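Local coordinates for protein DsbA-like disulfide oxidoreductase (Wolbachia endosymbiont of Drosophila melanogaster, PDB 6EEZ) that catalyses thiol-disulfide exchange as an atypical DsbA-like protein of the thioredoxin family, probably shuffling disulfides in substrate proteins as a disulfide isomerase, at residues F21-P26 with K63-F68; V35-F40 with P160-G165; I55-N60 with V177-V182. One frame throughout, in Å; residues are numbered along the deposited sequence.

Contact 1: residues F21-P26 with K63-F68; sequences FDLTYP and KIKYIF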
loop_
_atom_site.group_PDB
_atom_site.type_symbol
_atom_site.label_atom_id
_atom_site.label_comp_id
_atom_site.label_asym_id
_atom_site.label_seq_id
_atom_site.Cartn_x
_atom_site.Cartn_y
_atom_site.Cartn_z
ATOM N N PHE A 21 1.355 -7.106 9.606
ATOM C CA PHE A 21 0.337 -6.313 10.280
ATOM C C PHE A 21 0.964 -5.247 11.171
ATOM O O PHE A 21 0.334 -4.785 12.097
ATOM C CB PHE A 21 -0.608 -7.238 11.053
ATOM C CG PHE A 21 -1.241 -8.296 10.172
ATOM C CD1 PHE A 21 -2.273 -7.968 9.304
ATOM C CD2 PHE A 21 -0.775 -9.608 10.183
ATOM C CE1 PHE A 21 -2.837 -8.920 8.468
ATOM C CE2 PHE A 21 -1.333 -10.574 9.347
ATOM C CZ PHE A 21 -2.365 -10.231 8.488
ATOM N N ASP A 22 2.199 -4.849 10.861
ATOM C CA ASP A 22 2.868 -3.719 11.534
ATOM C C ASP A 22 1.947 -2.480 11.604
ATOM O O ASP A 22 1.369 -2.063 10.599
ATOM C CB ASP A 22 4.184 -3.375 10.807
ATOM C CG ASP A 22 5.050 -2.340 11.553
ATOM O OD1 ASP A 22 4.542 -1.285 11.985
ATOM O OD2 ASP A 22 6.263 -2.571 11.690
ATOM N N LEU A 23 1.825 -1.898 12.795
ATOM C CA LEU A 23 0.872 -0.822 13.024
ATOM C C LEU A 23 1.408 0.563 12.643
ATOM O O LEU A 23 0.652 1.512 12.602
ATOM C CB LEU A 23 0.433 -0.817 14.499
ATOM C CG LEU A 23 -0.520 -1.913 15.016
ATOM C CD1 LEU A 23 -1.676 -2.146 14.067
ATOM C CD2 LEU A 23 0.203 -3.230 15.261
ATOM N N THR A 24 2.698 0.685 12.356
ATOM C CA THR A 24 3.292 1.990 12.045
ATOM C C THR A 24 3.119 2.402 10.574
ATOM O O THR A 24 3.569 3.473 10.158
ATOM C CB THR A 24 4.793 2.018 12.351
ATOM O OG1 THR A 24 5.463 1.118 11.476
ATOM C CG2 THR A 24 5.080 1.614 13.780
ATOM N N TYR A 25 2.460 1.565 9.791
ATOM C CA TYR A 25 2.264 1.848 8.372
ATOM C C TYR A 25 0.890 2.458 8.143
ATOM O O TYR A 25 0.013 2.266 8.959
ATOM C CB TYR A 25 2.435 0.567 7.539
ATOM C CG TYR A 25 3.873 0.206 7.313
ATOM C CD1 TYR A 25 4.595 0.767 6.264
ATOM C CD2 TYR A 25 4.525 -0.691 8.156
ATOM C CE1 TYR A 25 5.938 0.434 6.062
ATOM C CE2 TYR A 25 5.844 -1.029 7.963
ATOM C CZ TYR A 25 6.556 -0.470 6.915
ATOM O OH TYR A 25 7.888 -0.822 6.733
ATOM N N PRO A 26 0.698 3.180 7.033
ATOM C CA PRO A 26 -0.583 3.881 6.852
ATOM C C PRO A 26 -1.726 2.921 6.626
ATOM O O PRO A 26 -1.525 1.918 5.926
ATOM C CB PRO A 26 -0.364 4.751 5.588
ATOM C CG PRO A 26 1.097 4.772 5.364
ATOM C CD PRO A 26 1.628 3.458 5.931
ATOM N N LYS A 63 -15.791 -2.785 6.239
ATOM C CA LYS A 63 -15.648 -4.004 7.030
ATOM C C LYS A 63 -14.228 -4.298 7.509
ATOM O O LYS A 63 -14.040 -5.107 8.417
ATOM C CB LYS A 63 -16.179 -5.189 6.222
ATOM C CG LYS A 63 -17.663 -5.067 5.929
ATOM C CD LYS A 63 -18.229 -6.341 5.372
ATOM C CE LYS A 63 -19.744 -6.250 5.292
ATOM N NZ LYS A 63 -20.309 -7.335 4.446
ATOM N N ILE A 64 -13.236 -3.642 6.921
ATOM C CA ILE A 64 -11.850 -4.036 7.115
ATOM C C ILE A 64 -10.960 -2.903 7.584
ATOM O O ILE A 64 -11.349 -1.731 7.565
ATOM C CB ILE A 64 -11.237 -4.621 5.805
ATOM C CG1 ILE A 64 -11.025 -3.524 4.760
ATOM C CG2 ILE A 64 -12.106 -5.740 5.270
ATOM C CD1 ILE A 64 -10.467 -4.012 3.452
ATOM N N LYS A 65 -9.753 -3.277 8.006
ATOM C CA LYS A 65 -8.661 -2.339 8.073
ATOM C C LYS A 65 -7.802 -2.650 6.862
ATOM O O LYS A 65 -7.506 -3.813 6.592
ATOM C CB LYS A 65 -7.856 -2.450 9.372
ATOM C CG LYS A 65 -6.773 -1.371 9.493
ATOM C CD LYS A 65 -6.062 -1.368 10.851
ATOM C CE LYS A 65 -4.943 -2.432 10.926
ATOM N NZ LYS A 65 -3.825 -2.075 11.888
ATOM N N TYR A 66 -7.420 -1.613 6.134
ATOM C CA TYR A 66 -6.562 -1.754 4.969
ATOM C C TYR A 66 -5.250 -1.021 5.206
ATOM O O TYR A 66 -5.213 0.207 5.295
ATOM C CB TYR A 66 -7.251 -1.221 3.731
ATOM C CG TYR A 66 -6.556 -1.594 2.421
ATOM C CD1 TYR A 66 -5.415 -0.913 1.991
ATOM C CD2 TYR A 66 -7.052 -2.611 1.622
ATOM C CE1 TYR A 66 -4.774 -1.257 0.776
ATOM C CE2 TYR A 66 -6.431 -2.955 0.427
ATOM C CZ TYR A 66 -5.301 -2.273 0.010
ATOM O OH TYR A 66 -4.725 -2.631 -1.169
ATOM N N ILE A 67 -4.172 -1.787 5.303
ATOM C CA ILE A 67 -2.834 -1.241 5.495
ATOM C C ILE A 67 -2.154 -1.094 4.134
ATOM O O ILE A 67 -2.277 -1.971 3.289
ATOM C CB ILE A 67 -2.006 -2.145 6.421
ATOM C CG1 ILE A 67 -2.702 -2.248 7.767
ATOM C CG2 ILE A 67 -0.572 -1.631 6.578
ATOM C CD1 ILE A 67 -2.083 -3.237 8.699
ATOM N N PHE A 68 -1.449 0.018 3.932
ATOM C CA PHE A 68 -0.777 0.330 2.656
ATOM C C PHE A 68 0.718 0.124 2.787
ATOM O O PHE A 68 1.379 0.792 3.597
ATOM C CB PHE A 68 -1.045 1.770 2.219
ATOM C CG PHE A 68 -2.504 2.085 2.020
ATOM C CD1 PHE A 68 -3.152 1.749 0.839
ATOM C CD2 PHE A 68 -3.225 2.713 3.020
ATOM C CE1 PHE A 68 -4.506 2.041 0.648
ATOM C CE2 PHE A 68 -4.592 3.015 2.840
ATOM C CZ PHE A 68 -5.222 2.662 1.648
HETATM O O HOH W 1 -2.635 -4.411 11.933
#
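Loop 21-26 passes beside strand 65-70 and is hydrogen-bonded to it at one backbone point, where Phe-68 N gives a hydrogen bond to Pro-26 O (2.8 Å, N-H...O angle 170°). The same carbonyl oxygen also takes a CA-H...O contact from Ile-67. One oxygen therefore meets two successive residues of the strand.

Ile-67 meets the loop with both branches. Ile-67 CG2 lies against Tyr-25 CB (3.8 Å), while Ile-67 CD1 reaches the backbone, 4.1 Å from Asp-22 O and 4.2 Å from Phe-21 CA. Pro-26 packs on Phe-68, with Pro-26 CB near Phe-68 CD2 and Pro-26 CD near Phe-68 O. Lys-65 points toward the loop, and its chain bends at chi3 (82°) before the ammonium group. Lys-65 NZ donates to a water (2.6 Å to the water oxygen), and that water donates to Phe-21 O (3.0 Å). The side chain of Leu-23 crosses that of Lys-65 at about a right angle.

The loop is also held from within. Thr-24 N (2.7 Å) and Thr-24 OG1 (2.6 Å) both donate to Asp-22 OD1. The first bond closes an Asx turn. The second comes from above the carboxylate plane, 40° out of it.

Beyond the loop the chain enters strand 27-29, which pairs antiparallel with strand 65-70. Tyr-25 reaches helix 137-154, where its OH is hydrogen-bonded to Met-143 O, while Phe-21 packs on Ile-36 and Val-38 of strand 36-41.

Contact 2: residues V35-F40 with P160-G165; sequences VIAVGF and PFLIIG
Strands 36-40 and 161-164 form an antiparallel pair in the thioredoxin-fold sheet, and Pro-160, preceded by a cis peptide bond, stands just before the second strand. Two hydrogen-bonded residue pairs join them. Val-38 N to Ile-163 O (2.7 Å) and Ile-163 N to Val-38 O (3.0 Å) make the first. Phe-40 N to Phe-161 O (2.9 Å) and a longer Phe-161 N to Phe-40 O (3.3 Å) make the second.

Phe-40 and Phe-161 lie on one face of the sheet in an offset stack, ring centroids 4.3 Å apart and planes at 14°. Phe-161 CZ lies over a face of the Phe-40 ring, toward its rim. In return Phe-40 CB sits over the Phe-161 ring, 3.8 Å from its centroid, as a CH-pi contact. The first torsion of Phe-161 (68°) sets its CG between the backbone N and the carbonyl carbon, which helps to bring the ring across to its neighbour. One pair of ring carbons is modelled too close, so the exact spacing is doubtful. Ile-163 CD1 touches the Phe-40 ring as well. Helix 137-154 covers this face through Leu-150, Val-151 and Leu-154.

On the other face Ala-37 CB meets Ile-164 CG1 (3.9 Å). Leu-162 leans across Gly-39, bringing Leu-162 CD1 to 3.5 Å from Gly-39 CA. Helix 175-185 packs here, with Leu-178 against Leu-162 and Ile-164.

The Pro-160 side chain touches the CxxC motif, whose Cys-45 and Cys-48 form a disulfide. A cis-proline facing the CxxC just before an antiparallel strand is a hallmark of thioredoxin-fold oxidoreductases.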
loop_
_atom_site.group_PDB
_atom_site.type_symbol
_atom_site.label_atom_id
_atom_site.label_comp_id
_atom_site.label_asym_id
_atom_site.label_seq_id
_atom_site.Cartn_x
_atom_site.Cartn_y
_atom_site.Cartn_z
ATOM N N VAL A 35 -10.536 -8.104 10.588
ATOM C CA VAL A 35 -10.320 -8.457 9.195
ATOM C C VAL A 35 -9.445 -7.399 8.542
ATOM O O VAL A 35 -9.926 -6.347 8.121
ATOM C CB VAL A 35 -11.645 -8.593 8.433
ATOM C CG1 VAL A 35 -11.398 -9.079 7.007
ATOM C CG2 VAL A 35 -12.574 -9.551 9.173
ATOM N N ILE A 36 -8.160 -7.698 8.466
ATOM C CA ILE A 36 -7.153 -6.742 8.066
ATOM C C ILE A 36 -6.584 -7.106 6.697
ATOM O O ILE A 36 -6.078 -8.213 6.494
ATOM C CB ILE A 36 -6.032 -6.694 9.120
ATOM C CG1 ILE A 36 -6.632 -6.325 10.483
ATOM C CG2 ILE A 36 -4.918 -5.753 8.719
ATOM C CD1 ILE A 36 -5.677 -6.434 11.623
ATOM N N ALA A 37 -6.695 -6.179 5.755
ATOM C CA ALA A 37 -6.097 -6.359 4.448
ATOM C C ALA A 37 -4.773 -5.605 4.403
ATOM O O ALA A 37 -4.652 -4.539 5.007
ATOM C CB ALA A 37 -7.035 -5.874 3.370
ATOM N N VAL A 38 -3.779 -6.160 3.712
ATOM C CA VAL A 38 -2.484 -5.508 3.563
ATOM C C VAL A 38 -2.063 -5.486 2.093
ATOM O O VAL A 38 -1.759 -6.531 1.503
ATOM C CB VAL A 38 -1.407 -6.202 4.405
ATOM C CG1 VAL A 38 -0.161 -5.353 4.455
ATOM C CG2 VAL A 38 -1.929 -6.505 5.832
ATOM N N GLY A 39 -2.055 -4.287 1.502
ATOM C CA GLY A 39 -1.859 -4.135 0.065
ATOM C C GLY A 39 -0.438 -3.711 -0.233
ATOM O O GLY A 39 0.098 -2.855 0.469
ATOM N N PHE A 40 0.174 -4.343 -1.239
ATOM C CA PHE A 40 1.555 -4.042 -1.665
ATOM C C PHE A 40 1.557 -3.509 -3.088
ATOM O O PHE A 40 1.162 -4.220 -4.003
ATOM C CB PHE A 40 2.444 -5.285 -1.572
ATOM C CG PHE A 40 2.648 -5.793 -0.168
ATOM C CD1 PHE A 40 1.693 -6.588 0.436
ATOM C CD2 PHE A 40 3.801 -5.477 0.539
ATOM C CE1 PHE A 40 1.880 -7.074 1.720
ATOM C CE2 PHE A 40 3.995 -5.939 1.814
ATOM C CZ PHE A 40 3.028 -6.754 2.414
ATOM N N PRO A 160 0.934 -5.835 -8.262
ATOM C CA PRO A 160 0.492 -5.749 -6.864
ATOM C C PRO A 160 0.196 -7.112 -6.288
ATOM O O PRO A 160 0.062 -8.066 -7.051
ATOM C CB PRO A 160 -0.796 -4.940 -6.954
ATOM C CG PRO A 160 -1.390 -5.425 -8.238
ATOM C CD PRO A 160 -0.211 -5.684 -9.174
ATOM N N PHE A 161 0.034 -7.162 -4.965
ATOM C CA PHE A 161 -0.562 -8.319 -4.329
ATOM C C PHE A 161 -1.163 -7.860 -3.029
ATOM O O PHE A 161 -0.792 -6.794 -2.509
ATOM C CB PHE A 161 0.441 -9.485 -4.121
ATOM C CG PHE A 161 1.536 -9.217 -3.120
ATOM C CD1 PHE A 161 1.371 -9.547 -1.790
ATOM C CD2 PHE A 161 2.762 -8.718 -3.521
ATOM C CE1 PHE A 161 2.387 -9.343 -0.868
ATOM C CE2 PHE A 161 3.781 -8.513 -2.601
ATOM C CZ PHE A 161 3.594 -8.828 -1.279
ATOM N N LEU A 162 -2.117 -8.657 -2.546
ATOM C CA LEU A 162 -2.915 -8.313 -1.386
ATOM C C LEU A 162 -3.105 -9.502 -0.441
ATOM O O LEU A 162 -3.522 -10.602 -0.827
ATOM C CB LEU A 162 -4.271 -7.772 -1.846
ATOM C CG LEU A 162 -5.297 -7.337 -0.796
ATOM C CD1 LEU A 162 -4.743 -6.181 0.008
ATOM C CD2 LEU A 162 -6.612 -6.932 -1.453
ATOM N N ILE A 163 -2.781 -9.255 0.814
ATOM C CA ILE A 163 -3.026 -10.195 1.882
ATOM C C ILE A 163 -4.301 -9.840 2.595
ATOM O O ILE A 163 -4.465 -8.718 3.050
ATOM C CB ILE A 163 -1.877 -10.192 2.900
ATOM C CG1 ILE A 163 -0.576 -10.584 2.219
ATOM C CG2 ILE A 163 -2.200 -11.119 4.084
ATOM C CD1 ILE A 163 0.631 -10.460 3.151
ATOM N N ILE A 164 -5.205 -10.799 2.698
ATOM C CA ILE A 164 -6.342 -10.672 3.606
ATOM C C ILE A 164 -6.404 -11.915 4.486
ATOM O O ILE A 164 -6.579 -13.015 3.979
ATOM C CB ILE A 164 -7.679 -10.538 2.853
ATOM C CG1 ILE A 164 -7.618 -9.420 1.802
ATOM C CG2 ILE A 164 -8.799 -10.313 3.827
ATOM C CD1 ILE A 164 -8.884 -9.349 0.896
ATOM N N GLY A 165 -6.306 -11.725 5.797
ATOM C CA GLY A 165 -6.387 -12.827 6.730
ATOM C C GLY A 165 -5.220 -13.791 6.504
ATOM O O GLY A 165 -4.066 -13.391 6.650
#

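Contact 3: residues I55-N60 with V177-V182; sequences IKQLIN and VLRKKV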
loop_
_atom_site.group_PDB
_atom_site.type_symbol
_atom_site.label_atom_id
_atom_site.label_comp_id
_atom_site.label_asym_id
_atom_site.label_seq_id
_atom_site.Cartn_x
_atom_site.Cartn_y
_atom_site.Cartn_z
ATOM N N ILE A 55 -9.588 -1.104 -4.614
ATOM C CA ILE A 55 -9.100 -0.802 -3.277
ATOM C C ILE A 55 -10.022 0.202 -2.581
ATOM O O ILE A 55 -10.468 -0.036 -1.465
ATOM C CB ILE A 55 -7.674 -0.245 -3.335
ATOM C CG1 ILE A 55 -6.756 -1.250 -4.015
ATOM C CG2 ILE A 55 -7.136 0.065 -1.957
ATOM C CD1 ILE A 55 -6.919 -2.675 -3.494
ATOM N N LYS A 56 -10.313 1.316 -3.261
ATOM C CA LYS A 56 -11.195 2.333 -2.702
ATOM C C LYS A 56 -12.542 1.729 -2.282
ATOM O O LYS A 56 -12.979 1.920 -1.154
ATOM C CB LYS A 56 -11.403 3.463 -3.707
ATOM C CG LYS A 56 -12.037 4.681 -3.117
ATOM C CD LYS A 56 -12.119 5.748 -4.159
ATOM C CE LYS A 56 -12.876 6.948 -3.682
ATOM N NZ LYS A 56 -12.718 8.035 -4.681
ATOM N N GLN A 57 -13.183 0.978 -3.174
ATOM C CA GLN A 57 -14.473 0.381 -2.871
ATOM C C GLN A 57 -14.385 -0.638 -1.732
ATOM O O GLN A 57 -15.273 -0.684 -0.883
ATOM C CB GLN A 57 -15.070 -0.256 -4.134
ATOM C CG GLN A 57 -15.544 0.791 -5.136
ATOM C CD GLN A 57 -16.004 0.215 -6.459
ATOM O OE1 GLN A 57 -15.811 -0.960 -6.737
ATOM N NE2 GLN A 57 -16.613 1.053 -7.287
ATOM N N LEU A 58 -13.314 -1.431 -1.690
ATOM C CA LEU A 58 -13.167 -2.467 -0.665
ATOM C C LEU A 58 -13.015 -1.837 0.707
ATOM O O LEU A 58 -13.556 -2.335 1.694
ATOM C CB LEU A 58 -11.971 -3.362 -0.963
ATOM C CG LEU A 58 -11.962 -4.723 -0.259
ATOM C CD1 LEU A 58 -13.087 -5.614 -0.807
ATOM C CD2 LEU A 58 -10.573 -5.393 -0.420
ATOM N N ILE A 59 -12.276 -0.730 0.750
ATOM C CA ILE A 59 -12.143 0.084 1.955
ATOM C C ILE A 59 -13.501 0.709 2.364
ATOM O O ILE A 59 -13.880 0.661 3.535
ATOM C CB ILE A 59 -11.037 1.169 1.733
ATOM C CG1 ILE A 59 -9.649 0.498 1.712
ATOM C CG2 ILE A 59 -11.045 2.217 2.812
ATOM C CD1 ILE A 59 -8.501 1.436 1.427
ATOM N N ASN A 60 -14.256 1.242 1.404
ATOM C CA ASN A 60 -15.482 1.984 1.716
ATOM C C ASN A 60 -16.624 1.051 2.130
ATOM O O ASN A 60 -17.526 1.474 2.846
ATOM C CB ASN A 60 -15.905 2.858 0.521
ATOM C CG ASN A 60 -16.969 3.890 0.885
ATOM O OD1 ASN A 60 -16.937 4.482 1.977
ATOM N ND2 ASN A 60 -17.922 4.115 -0.028
ATOM N N VAL A 177 -14.076 -11.392 -5.590
ATOM C CA VAL A 177 -13.326 -12.439 -4.896
ATOM C C VAL A 177 -12.842 -11.920 -3.565
ATOM O O VAL A 177 -12.941 -12.595 -2.537
ATOM C CB VAL A 177 -12.142 -12.909 -5.725
ATOM C CG1 VAL A 177 -11.245 -13.887 -4.925
ATOM C CG2 VAL A 177 -12.644 -13.539 -6.998
ATOM N N LEU A 178 -12.315 -10.709 -3.591
ATOM C CA LEU A 178 -11.893 -10.049 -2.377
ATOM C C LEU A 178 -13.071 -9.859 -1.421
ATOM O O LEU A 178 -12.938 -10.080 -0.222
ATOM C CB LEU A 178 -11.247 -8.708 -2.704
ATOM C CG LEU A 178 -10.030 -8.750 -3.640
ATOM C CD1 LEU A 178 -9.504 -7.331 -3.797
ATOM C CD2 LEU A 178 -8.881 -9.688 -3.166
ATOM N N ARG A 179 -14.236 -9.493 -1.949
ATOM C CA ARG A 179 -15.400 -9.227 -1.091
ATOM C C ARG A 179 -15.935 -10.488 -0.399
ATOM O O ARG A 179 -16.348 -10.435 0.758
ATOM C CB ARG A 179 -16.534 -8.562 -1.898
ATOM C CG ARG A 179 -16.373 -7.047 -2.043
ATOM C CD ARG A 179 -17.491 -6.409 -2.848
ATOM N NE ARG A 179 -17.458 -4.942 -2.746
ATOM C CZ ARG A 179 -18.105 -4.112 -3.566
ATOM N NH1 ARG A 179 -18.833 -4.598 -4.559
ATOM N NH2 ARG A 179 -18.006 -2.799 -3.402
ATOM N N LYS A 180 -15.943 -11.602 -1.121
ATOM C CA LYS A 180 -16.371 -12.881 -0.575
ATOM C C LYS A 180 -15.420 -13.349 0.542
ATOM O O LYS A 180 -15.865 -13.855 1.573
ATOM C CB LYS A 180 -16.454 -13.927 -1.701
ATOM C CG LYS A 180 -16.776 -15.356 -1.240
ATOM C CD LYS A 180 -17.076 -16.305 -2.409
ATOM C CE LYS A 180 -16.093 -17.491 -2.454
ATOM N NZ LYS A 180 -16.581 -18.628 -3.303
ATOM N N LYS A 181 -14.113 -13.178 0.340
ATOM C CA LYS A 181 -13.148 -13.535 1.372
ATOM C C LYS A 181 -13.338 -12.672 2.606
ATOM O O LYS A 181 -13.331 -13.174 3.726
ATOM C CB LYS A 181 -11.718 -13.395 0.863
ATOM C CG LYS A 181 -10.656 -13.732 1.905
ATOM C CD LYS A 181 -10.587 -15.212 2.234
ATOM C CE LYS A 181 -9.549 -15.445 3.329
ATOM N NZ LYS A 181 -9.181 -16.869 3.632
ATOM N N VAL A 182 -13.505 -11.372 2.405
ATOM C CA VAL A 182 -13.799 -10.466 3.518
ATOM C C VAL A 182 -15.063 -10.854 4.279
ATOM O O VAL A 182 -15.104 -10.753 5.496
ATOM C CB VAL A 182 -13.966 -9.025 3.034
ATOM C CG1 VAL A 182 -14.608 -8.143 4.136
ATOM C CG2 VAL A 182 -12.641 -8.468 2.606
#
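Leu-58 reaches from helix 55-60 into the side of helix 177-182 and meets Leu-178, Arg-179 and Val-182. The two helix segments run roughly the same way, at 23°, with their axes 10.9 Å apart. Side chains alone bridge that gap.

Leu-58 has CG opposite the backbone N (chi1 -161°), and this turns both methyls toward the partner helix. Leu-58 CD2 meets Leu-178 CD1 at 4.0 Å, and Leu-58 CD1 and CD2 both lie 4.1 Å from Leu-178 CB. These two leucines cross at about a right angle. Leu-58 CD1 also touches Arg-179 CG (3.8 Å), and Val-182 CG2 lies at the limit of contact.

Arg-179 passes Leu-58 in the opposite direction. Its CG touches the leucine, while the chain, extended from CG to NE, carries the guanidinium past it. Arg-179 NE forms a salt bridge with Asp-61, just after helix 52-60, and Arg-179 NH2 comes near Gln-57 CB (4.0 Å).

On the sheet side of the helix pair Leu-58 and Val-182 both rest on Ile-64, Ile-59 packs on Tyr-66 and Phe-68 of strand 65-70, and Leu-178 packs on Phe-169 of strand 167-170.

How the contacts relate
All three contacts belong to the thioredoxin fold. Contacts 1 and 2 share the mixed sheet: strands 65-70 and 36-41 are parallel neighbours, and backbone hydrogen bonds join Ala-37 to Lys-65 and Ile-67. Their centres are about 9 Å apart. Contact 3 pairs two helices on one face of that sheet; its centre is about 10 Å from that of contact 2 and about 14 Å from that of contact 1. Leu-178 packs on Leu-162, and Ile-55 and Ile-59 on Tyr-66. Along the chain the segments interleave in the order 21-26, 35-40, 55-60, 63-68, 160-165, 177-182. Early and late parts of the chain, separated by a largely helical insertion, thus build one compact core.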